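Side-chain contacts in Alp7A (Bacillus subtilis, PDB 5EC0), which binds ADP as an actin-like protein of the bacterial cytoskeleton and probably forms filaments that take part in plasmid segregation: residues T127-I131 with W132-K136; T240-F243 with L244-L247; S271-K275 with T276-R280; D293-K296 with K297-E301. All coordinates share one frame; numbering follows the deposited sequence.

Contact 1 of 4, residues T127-I131 with W132-K136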
# COMPACT_ATOMS: atom_id res chain seq x y z
N THR A 127 7.58 -6.96 4.85
CA THR A 127 6.45 -6.06 4.91
C THR A 127 6.87 -4.83 5.75
O THR A 127 8.07 -4.53 5.86
CB THR A 127 5.17 -6.76 5.47
OG1 THR A 127 4.05 -5.87 5.37
CG2 THR A 127 5.34 -7.25 6.92
N MET A 128 5.90 -4.11 6.30
CA MET A 128 6.22 -2.90 7.04
C MET A 128 5.05 -2.54 7.96
O MET A 128 3.98 -3.13 7.85
CB MET A 128 6.55 -1.74 6.08
CG MET A 128 5.67 -1.72 4.84
SD MET A 128 6.13 -0.56 3.54
CE MET A 128 5.03 -1.11 2.25
N LEU A 129 5.26 -1.58 8.86
CA LEU A 129 4.21 -1.11 9.76
C LEU A 129 3.97 0.40 9.63
O LEU A 129 4.92 1.16 9.45
CB LEU A 129 4.55 -1.43 11.22
CG LEU A 129 4.39 -2.88 11.66
CD1 LEU A 129 4.71 -2.97 13.14
CD2 LEU A 129 2.97 -3.36 11.37
N PRO A 130 2.71 0.83 9.74
CA PRO A 130 2.38 2.27 9.69
C PRO A 130 2.89 3.03 10.92
O PRO A 130 2.96 2.49 12.02
CB PRO A 130 0.84 2.28 9.64
CG PRO A 130 0.41 0.98 10.31
CD PRO A 130 1.53 -0.02 9.99
N ILE A 131 3.24 4.30 10.71
CA ILE A 131 3.80 5.12 11.77
C ILE A 131 2.81 5.30 12.92
O ILE A 131 3.21 5.35 14.09
CB ILE A 131 4.29 6.48 11.21
CG1 ILE A 131 5.49 6.24 10.30
CG2 ILE A 131 4.68 7.46 12.34
CD1 ILE A 131 5.90 7.45 9.50
N TRP A 132 1.52 5.37 12.61
CA TRP A 132 0.55 5.62 13.67
C TRP A 132 0.54 4.44 14.63
O TRP A 132 0.29 4.59 15.82
CB TRP A 132 -0.85 5.88 13.10
CG TRP A 132 -1.51 4.68 12.44
CD1 TRP A 132 -1.60 4.43 11.09
CD2 TRP A 132 -2.17 3.57 13.09
NE1 TRP A 132 -2.28 3.26 10.87
CE2 TRP A 132 -2.63 2.71 12.07
CE3 TRP A 132 -2.41 3.25 14.43
CZ2 TRP A 132 -3.32 1.53 12.36
CZ3 TRP A 132 -3.09 2.06 14.71
CH2 TRP A 132 -3.54 1.22 13.68
N LEU A 133 0.81 3.24 14.12
CA LEU A 133 0.91 2.07 14.98
C LEU A 133 2.24 2.02 15.75
O LEU A 133 2.26 1.74 16.93
CB LEU A 133 0.71 0.80 14.16
CG LEU A 133 0.61 -0.49 14.96
CD1 LEU A 133 -0.34 -0.32 16.15
CD2 LEU A 133 0.11 -1.60 14.07
N LEU A 134 3.36 2.30 15.08
CA LEU A 134 4.67 2.28 15.74
C LEU A 134 4.82 3.31 16.87
O LEU A 134 5.41 3.02 17.91
CB LEU A 134 5.78 2.48 14.71
CG LEU A 134 5.93 1.29 13.75
CD1 LEU A 134 6.70 1.64 12.49
CD2 LEU A 134 6.58 0.08 14.45
N LYS A 135 4.28 4.50 16.66
CA LYS A 135 4.43 5.60 17.62
C LYS A 135 3.75 5.34 18.97
O LYS A 135 4.03 6.02 19.94
CB LYS A 135 3.89 6.90 17.03
CG LYS A 135 4.75 7.48 15.95
CD LYS A 135 5.90 8.28 16.51
CE LYS A 135 5.46 9.68 16.88
NZ LYS A 135 6.65 10.56 17.10
N LYS A 136 2.85 4.37 19.02
CA LYS A 136 2.20 4.01 20.27
C LYS A 136 3.15 3.33 21.25
O LYS A 136 2.87 3.27 22.43
CB LYS A 136 0.99 3.12 19.99
CG LYS A 136 -0.16 3.86 19.35
CD LYS A 136 -1.23 2.91 18.87
CE LYS A 136 -2.61 3.48 19.15
NZ LYS A 136 -2.67 4.94 18.83

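Contact 2 of 4, residues T240-F243 with L244-L247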
# COMPACT_ATOMS: atom_id res chain seq x y z
N THR A 240 -4.56 12.06 11.57
CA THR A 240 -5.85 11.46 11.24
C THR A 240 -7.05 12.45 11.23
O THR A 240 -7.76 12.62 12.22
CB THR A 240 -6.18 10.30 12.19
OG1 THR A 240 -5.05 9.41 12.24
CG2 THR A 240 -7.39 9.53 11.68
N ALA A 241 -7.22 13.11 10.08
CA ALA A 241 -8.48 13.75 9.65
C ALA A 241 -8.66 13.40 8.17
O ALA A 241 -8.40 14.23 7.29
CB ALA A 241 -8.43 15.26 9.86
N PRO A 242 -9.10 12.17 7.89
CA PRO A 242 -8.78 11.46 6.64
C PRO A 242 -9.42 11.97 5.36
O PRO A 242 -10.45 12.66 5.37
CB PRO A 242 -9.27 10.04 6.92
CG PRO A 242 -10.43 10.24 7.83
CD PRO A 242 -10.05 11.41 8.72
N PHE A 243 -8.79 11.60 4.26
CA PHE A 243 -9.27 11.88 2.91
C PHE A 243 -10.64 11.25 2.62
O PHE A 243 -11.48 11.86 1.95
CB PHE A 243 -8.24 11.38 1.90
CG PHE A 243 -8.64 11.56 0.48
CD1 PHE A 243 -8.76 12.83 -0.07
CD2 PHE A 243 -8.87 10.46 -0.33
CE1 PHE A 243 -9.11 12.99 -1.39
CE2 PHE A 243 -9.22 10.62 -1.66
CZ PHE A 243 -9.34 11.89 -2.19
N LEU A 244 -10.85 10.04 3.12
CA LEU A 244 -12.12 9.35 2.88
C LEU A 244 -13.30 10.08 3.52
O LEU A 244 -14.40 10.11 2.96
CB LEU A 244 -12.05 7.91 3.39
CG LEU A 244 -11.20 7.01 2.50
CD1 LEU A 244 -10.98 5.67 3.16
CD2 LEU A 244 -11.86 6.84 1.14
N ALA A 245 -13.07 10.68 4.68
CA ALA A 245 -14.12 11.44 5.34
C ALA A 245 -14.43 12.67 4.50
O ALA A 245 -15.58 13.12 4.43
CB ALA A 245 -13.73 11.82 6.75
N HIS A 246 -13.40 13.20 3.85
CA HIS A 246 -13.57 14.39 3.03
C HIS A 246 -14.39 14.05 1.78
O HIS A 246 -15.20 14.85 1.33
CB HIS A 246 -12.21 14.98 2.66
CG HIS A 246 -12.30 16.23 1.84
ND1 HIS A 246 -12.21 17.49 2.39
CD2 HIS A 246 -12.46 16.41 0.51
CE1 HIS A 246 -12.31 18.40 1.44
NE2 HIS A 246 -12.46 17.77 0.29
N LEU A 247 -14.19 12.85 1.25
CA LEU A 247 -14.95 12.41 0.09
C LEU A 247 -16.41 12.11 0.45
O LEU A 247 -17.32 12.46 -0.31
CB LEU A 247 -14.30 11.16 -0.53
CG LEU A 247 -13.00 11.36 -1.32
CD1 LEU A 247 -12.75 10.17 -2.26
CD2 LEU A 247 -13.02 12.67 -2.09

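Contact 3 of 4, residues S271-K275 with T276-R280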
# COMPACT_ATOMS: atom_id res chain seq x y z
N SER A 271 -9.67 6.98 -11.20
CA SER A 271 -9.87 6.60 -12.60
C SER A 271 -9.91 7.81 -13.52
O SER A 271 -9.51 7.70 -14.67
CB SER A 271 -11.17 5.81 -12.77
OG SER A 271 -11.31 4.80 -11.79
N ASN A 272 -10.40 8.96 -13.04
CA ASN A 272 -10.69 10.09 -13.94
C ASN A 272 -9.90 11.37 -13.70
O ASN A 272 -9.89 12.26 -14.56
CB ASN A 272 -12.18 10.45 -13.88
CG ASN A 272 -13.02 9.49 -14.67
OD1 ASN A 272 -13.29 9.72 -15.85
ND2 ASN A 272 -13.44 8.41 -14.03
N ILE A 273 -9.28 11.49 -12.53
CA ILE A 273 -8.36 12.59 -12.30
C ILE A 273 -7.26 12.45 -13.35
O ILE A 273 -6.89 11.33 -13.73
CB ILE A 273 -7.77 12.58 -10.87
CG1 ILE A 273 -7.08 13.91 -10.56
CG2 ILE A 273 -6.81 11.40 -10.67
CD1 ILE A 273 -8.04 15.04 -10.33
N GLY A 274 -6.76 13.57 -13.85
CA GLY A 274 -5.68 13.50 -14.81
C GLY A 274 -6.13 13.76 -16.24
O GLY A 274 -5.30 14.08 -17.10
N LYS A 275 -7.42 13.63 -16.50
CA LYS A 275 -7.94 14.09 -17.78
C LYS A 275 -8.78 15.36 -17.61
O LYS A 275 -9.23 15.69 -16.51
CB LYS A 275 -8.75 13.00 -18.50
CG LYS A 275 -9.84 12.33 -17.70
CD LYS A 275 -10.51 11.25 -18.55
CE LYS A 275 -10.85 10.01 -17.75
NZ LYS A 275 -11.14 8.83 -18.62
N THR A 276 -8.96 16.08 -18.71
CA THR A 276 -9.57 17.41 -18.71
C THR A 276 -11.02 17.39 -18.26
O THR A 276 -11.50 18.32 -17.61
CB THR A 276 -9.50 18.04 -20.11
OG1 THR A 276 -9.83 17.06 -21.09
CG2 THR A 276 -8.10 18.56 -20.38
N LYS A 277 -11.74 16.33 -18.63
CA LYS A 277 -13.14 16.21 -18.28
C LYS A 277 -13.34 15.00 -17.38
O LYS A 277 -12.93 13.89 -17.73
CB LYS A 277 -14.00 16.10 -19.54
CG LYS A 277 -15.28 16.94 -19.51
CD LYS A 277 -16.02 16.89 -20.85
CE LYS A 277 -16.98 18.06 -21.00
NZ LYS A 277 -17.69 18.08 -22.31
N MET A 278 -13.95 15.21 -16.22
CA MET A 278 -14.29 14.10 -15.34
C MET A 278 -15.77 13.77 -15.52
O MET A 278 -16.65 14.41 -14.92
CB MET A 278 -13.95 14.43 -13.89
CG MET A 278 -12.50 14.87 -13.71
SD MET A 278 -11.95 15.08 -12.00
CE MET A 278 -12.24 13.44 -11.34
N GLU A 279 -16.04 12.78 -16.36
CA GLU A 279 -17.40 12.49 -16.80
C GLU A 279 -17.95 11.20 -16.22
O GLU A 279 -17.32 10.14 -16.29
CB GLU A 279 -17.46 12.44 -18.33
CG GLU A 279 -17.38 13.80 -18.99
CD GLU A 279 -18.15 13.87 -20.30
OE1 GLU A 279 -17.62 13.38 -21.32
OE2 GLU A 279 -19.28 14.40 -20.31
N ARG A 280 -19.15 11.30 -15.64
CA ARG A 280 -19.87 10.18 -15.06
C ARG A 280 -20.85 9.62 -16.10
O ARG A 280 -21.59 10.38 -16.73
CB ARG A 280 -20.59 10.62 -13.78
CG ARG A 280 -21.40 9.54 -13.06
CD ARG A 280 -20.53 8.40 -12.60
NE ARG A 280 -21.09 7.72 -11.43
CZ ARG A 280 -20.56 6.62 -10.88
NH1 ARG A 280 -19.46 6.08 -11.39
NH2 ARG A 280 -21.13 6.07 -9.81

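Contact 4 of 4, residues D293-K296 with K297-E301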
# COMPACT_ATOMS: atom_id res chain seq x y z
N ASP A 293 -15.65 20.37 -12.33
CA ASP A 293 -15.54 21.56 -11.48
C ASP A 293 -15.74 21.22 -10.01
O ASP A 293 -14.99 21.68 -9.14
CB ASP A 293 -16.56 22.63 -11.89
CG ASP A 293 -16.18 23.37 -13.16
OD1 ASP A 293 -15.00 23.30 -13.57
OD2 ASP A 293 -17.08 24.03 -13.74
N ILE A 294 -16.76 20.41 -9.72
CA ILE A 294 -17.11 20.08 -8.35
C ILE A 294 -15.97 19.34 -7.68
O ILE A 294 -15.63 19.57 -6.52
CB ILE A 294 -18.40 19.24 -8.29
CG1 ILE A 294 -19.61 20.10 -8.69
CG2 ILE A 294 -18.58 18.61 -6.90
CD1 ILE A 294 -20.92 19.40 -8.54
N ILE A 295 -15.34 18.46 -8.45
CA ILE A 295 -14.34 17.59 -7.90
C ILE A 295 -12.98 18.30 -7.72
O ILE A 295 -12.41 18.24 -6.63
CB ILE A 295 -14.20 16.35 -8.77
CG1 ILE A 295 -15.51 15.55 -8.69
CG2 ILE A 295 -13.02 15.52 -8.31
CD1 ILE A 295 -15.51 14.26 -9.45
N LYS A 296 -12.48 18.97 -8.75
CA LYS A 296 -11.18 19.65 -8.62
C LYS A 296 -11.23 20.70 -7.52
O LYS A 296 -10.25 20.91 -6.82
CB LYS A 296 -10.74 20.29 -9.94
CG LYS A 296 -10.59 19.28 -11.07
CD LYS A 296 -9.57 19.69 -12.11
CE LYS A 296 -9.40 18.58 -13.15
NZ LYS A 296 -8.19 18.72 -14.01
N LYS A 297 -12.39 21.33 -7.35
CA LYS A 297 -12.57 22.32 -6.30
C LYS A 297 -12.46 21.66 -4.93
O LYS A 297 -11.74 22.16 -4.06
CB LYS A 297 -13.92 23.02 -6.46
CG LYS A 297 -14.22 24.08 -5.41
CD LYS A 297 -15.47 24.86 -5.78
CE LYS A 297 -15.99 25.67 -4.61
NZ LYS A 297 -17.20 26.45 -5.00
N SER A 298 -13.16 20.54 -4.74
CA SER A 298 -13.08 19.81 -3.48
C SER A 298 -11.66 19.29 -3.19
O SER A 298 -11.20 19.30 -2.05
CB SER A 298 -14.06 18.65 -3.47
OG SER A 298 -14.08 18.04 -2.20
N LEU A 299 -10.98 18.82 -4.23
CA LEU A 299 -9.63 18.31 -4.06
C LEU A 299 -8.66 19.43 -3.70
O LEU A 299 -7.70 19.21 -2.98
CB LEU A 299 -9.16 17.59 -5.32
CG LEU A 299 -9.85 16.25 -5.61
CD1 LEU A 299 -9.16 15.51 -6.76
CD2 LEU A 299 -9.90 15.37 -4.35
N LYS A 300 -8.92 20.63 -4.22
CA LYS A 300 -8.03 21.75 -3.95
C LYS A 300 -8.15 22.15 -2.49
O LYS A 300 -7.14 22.42 -1.84
CB LYS A 300 -8.33 22.94 -4.86
CG LYS A 300 -7.19 23.97 -4.91
CD LYS A 300 -7.63 25.25 -5.60
CE LYS A 300 -6.61 26.36 -5.44
NZ LYS A 300 -7.14 27.63 -6.00
N GLU A 301 -9.39 22.19 -1.99
CA GLU A 301 -9.66 22.41 -0.56
C GLU A 301 -8.84 21.47 0.31
O GLU A 301 -8.12 21.91 1.21
CB GLU A 301 -11.14 22.22 -0.21
CG GLU A 301 -12.11 23.20 -0.83
CD GLU A 301 -13.56 22.79 -0.58
OE1 GLU A 301 -13.81 22.09 0.43
OE2 GLU A 301 -14.43 23.15 -1.41

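Contact 1 of 4, residues T127-I131 with W132-K136
Pro-130 CG lies 3.4 Å above the plane of the Trp-132 indole, displaced from the ring centre, and Leu-133 CB sits over the rim of the same face. Pro-130 CB meets the indole obliquely, 3.5 Å from Trp-132 NE1. A chi1 of 68°, with CG between the backbone N and the carbonyl carbon, folds the indole back alongside the pyrrolidine. Pro-130 is also at the N-cap position of the short helix: its O accepts a bond from Leu-134 N at 3.1 Å and a weak one from Leu-133 N. Across the turn, Leu-129 CD1 meets Leu-134 CD2 at 3.8 Å, the two side chains crossing at about a right angle. The side chains of Ile-131 and Lys-135 lie side by side and point the same way, with Ile-131 CG2 3.6 Å from Lys-135 CG, while Lys-135 NZ bonds to the carbonyl oxygens of Arg-233 and Phe-236. The junction carries the chain from strand 119-129 into helix 131-134 near the nucleotide site, the Trp-132 side chain being about 5 Å from that of ADP-binding Asn-12. Leu-129 and Leu-133 pack on Met-143 of helix 140-149, and Ile-131 and Leu-134 on Ile-179 of strand 166-179.

Contact 2 of 4, residues T240-F243 with L244-L247
Phe-243 and Leu-247, one helical turn apart, carry this contact. Phe-243 CB is 3.2 Å from Leu-244 N and holds CG anti to the backbone N (chi1 178°). The root of the ring lies obliquely beside the same peptide, with Phe-243 CG 3.8 Å from Leu-244 N. The far half of the ring meets the isobutyl group of Leu-247: Phe-243 CE2 is 3.6 Å from Leu-247 CD1, and Phe-243 CZ is 3.8 Å from Leu-247 CD2. Leu-247 CG stands over the face, offset to the rim, 4.0 Å from the Phe-243 ring centroid and 22° off the ring normal, which meets the geometry of a CH-pi contact. Tyr-302 makes an edge-to-face pair with the same ring, and the bound ADP touches Phe-243 as well. Pro-242 occupies the N-cap position of helix 243-254, which opens beside the nucleotide pocket of this actin-like fold. Its O receives only weak bonds from Ala-245 N and His-246 N, but its ring packs against the first turn, with Pro-242 CG 3.8 Å from Ala-245 CB. The next bond is firmer, Leu-247 N to Phe-243 O at 3.0 Å. His-246 CB comes within 3.3 Å of Phe-243 O, and beyond it the imidazole reaches Ser-298, whose OG is hydrogen-bonded to His-246 NE2.

Contact 3 of 4, residues S271-K275 with T276-R280
A type II beta turn from Asn-272 to Lys-275 ends helix 262-272, and the chain then doubles back so that Met-278, just ahead of strand 279-281, packs under the helix end. Gly-274 occupies the third position of the turn with a positive phi of 104°, as the type II geometry expects. The turn's own bond, Lys-275 N to Asn-272 O, is weak at 3.4 Å. Met-278 makes the apolar side-chain contact with the helix end. Its CG lies 3.8 Å from Asn-272 O, and a bend at chi3 (59°) brings the methyl back against the backbone, with Met-278 CE 3.7 Å from Ile-273 N. The same methyl is 3.9 Å from Asn-272 CB, while Met-278 SD stands farther off, 4.3 Å from Ile-273 CD1. Lys-275 has its CG between the backbone N and the carbonyl carbon (chi1 52°), which sets Lys-275 CG 3.5 Å from Lys-277 O, with CD also close, before the end of the chain leads off. Asn-272 ND2 bonds to Phe-268 O in the helix, and the backbone N of Met-278 to Thr-292 OG1. No hydrogen bond joins 271-275 to 276-280, so beyond chain continuity and the turn the cohesion at this largely exposed bend is van der Waals, carried by the Met-278 methyl group and the Lys-275 methylenes.

Contact 4 of 4, residues D293-K296 with K297-E301
Lys-297 CB and Lys-300 CB rest on the carbonyl oxygens of Asp-293 and Lys-296, one turn back in each case, while Ile-295 and Leu-299 meet through their side chains. Lys-297 touches Asp-293 through its near end alone: Lys-297 CB is 3.2 Å from Asp-293 O, while CG, anti to the backbone N (chi1 180°), starts an extended chain that runs off the helix. Lys-297 N bonds to that same Asp-293 O, also at 3.2 Å. Lys-296 takes part mainly through its carbonyl, which accepts Lys-300 N at 2.9 Å. Lys-300 CB lies 3.4 Å from the same Lys-296 O. Both extended ammonium arms leave the segments for helix 335-346, Lys-296 NZ in a salt bridge with Glu-336 and Lys-300 NZ in one with Glu-344. Ile-295 supplies the apolar component. Its CG2 is 4.2 Å from Leu-299 CD1, the two side chains lying side by side and pointing the same way, and Leu-299 CG tucks in 3.4 Å from Ile-295 O. That oxygen takes Leu-299 N at 2.9 Å. Ile-295 also packs on Phe-268 and Ile-269 of helix 262-272. Four successive bonds from residue i+4 back to residue i are those of a regular alpha-helix, here 292-313; its Ile-295/Leu-299 face is buried, Asp-293 and Lys-297 are exposed, and Lys-296 and Lys-300 link it to helix 335-346.

Contact 1 is the buried one, a strand-to-helix junction, while contact 3 is a surface bend and contacts 2 and 4 are partly buried. Contacts 1 and 2 both place a proline at a helix N-cap position near the nucleotide, their centres about 19 Å apart without touching. Contact 4 touches both contact 2 and contact 3: Leu-299 CD2 meets Phe-243 CE1 of contact 2 at 3.9 Å, and Ile-295 CG2 meets Met-278 CE of contact 3 at 3.8 Å. The backbone bonding is that of a first helical turn in contacts 1 and 2 and of regular helix in contact 4, whereas contact 3 relies on van der Waals packing.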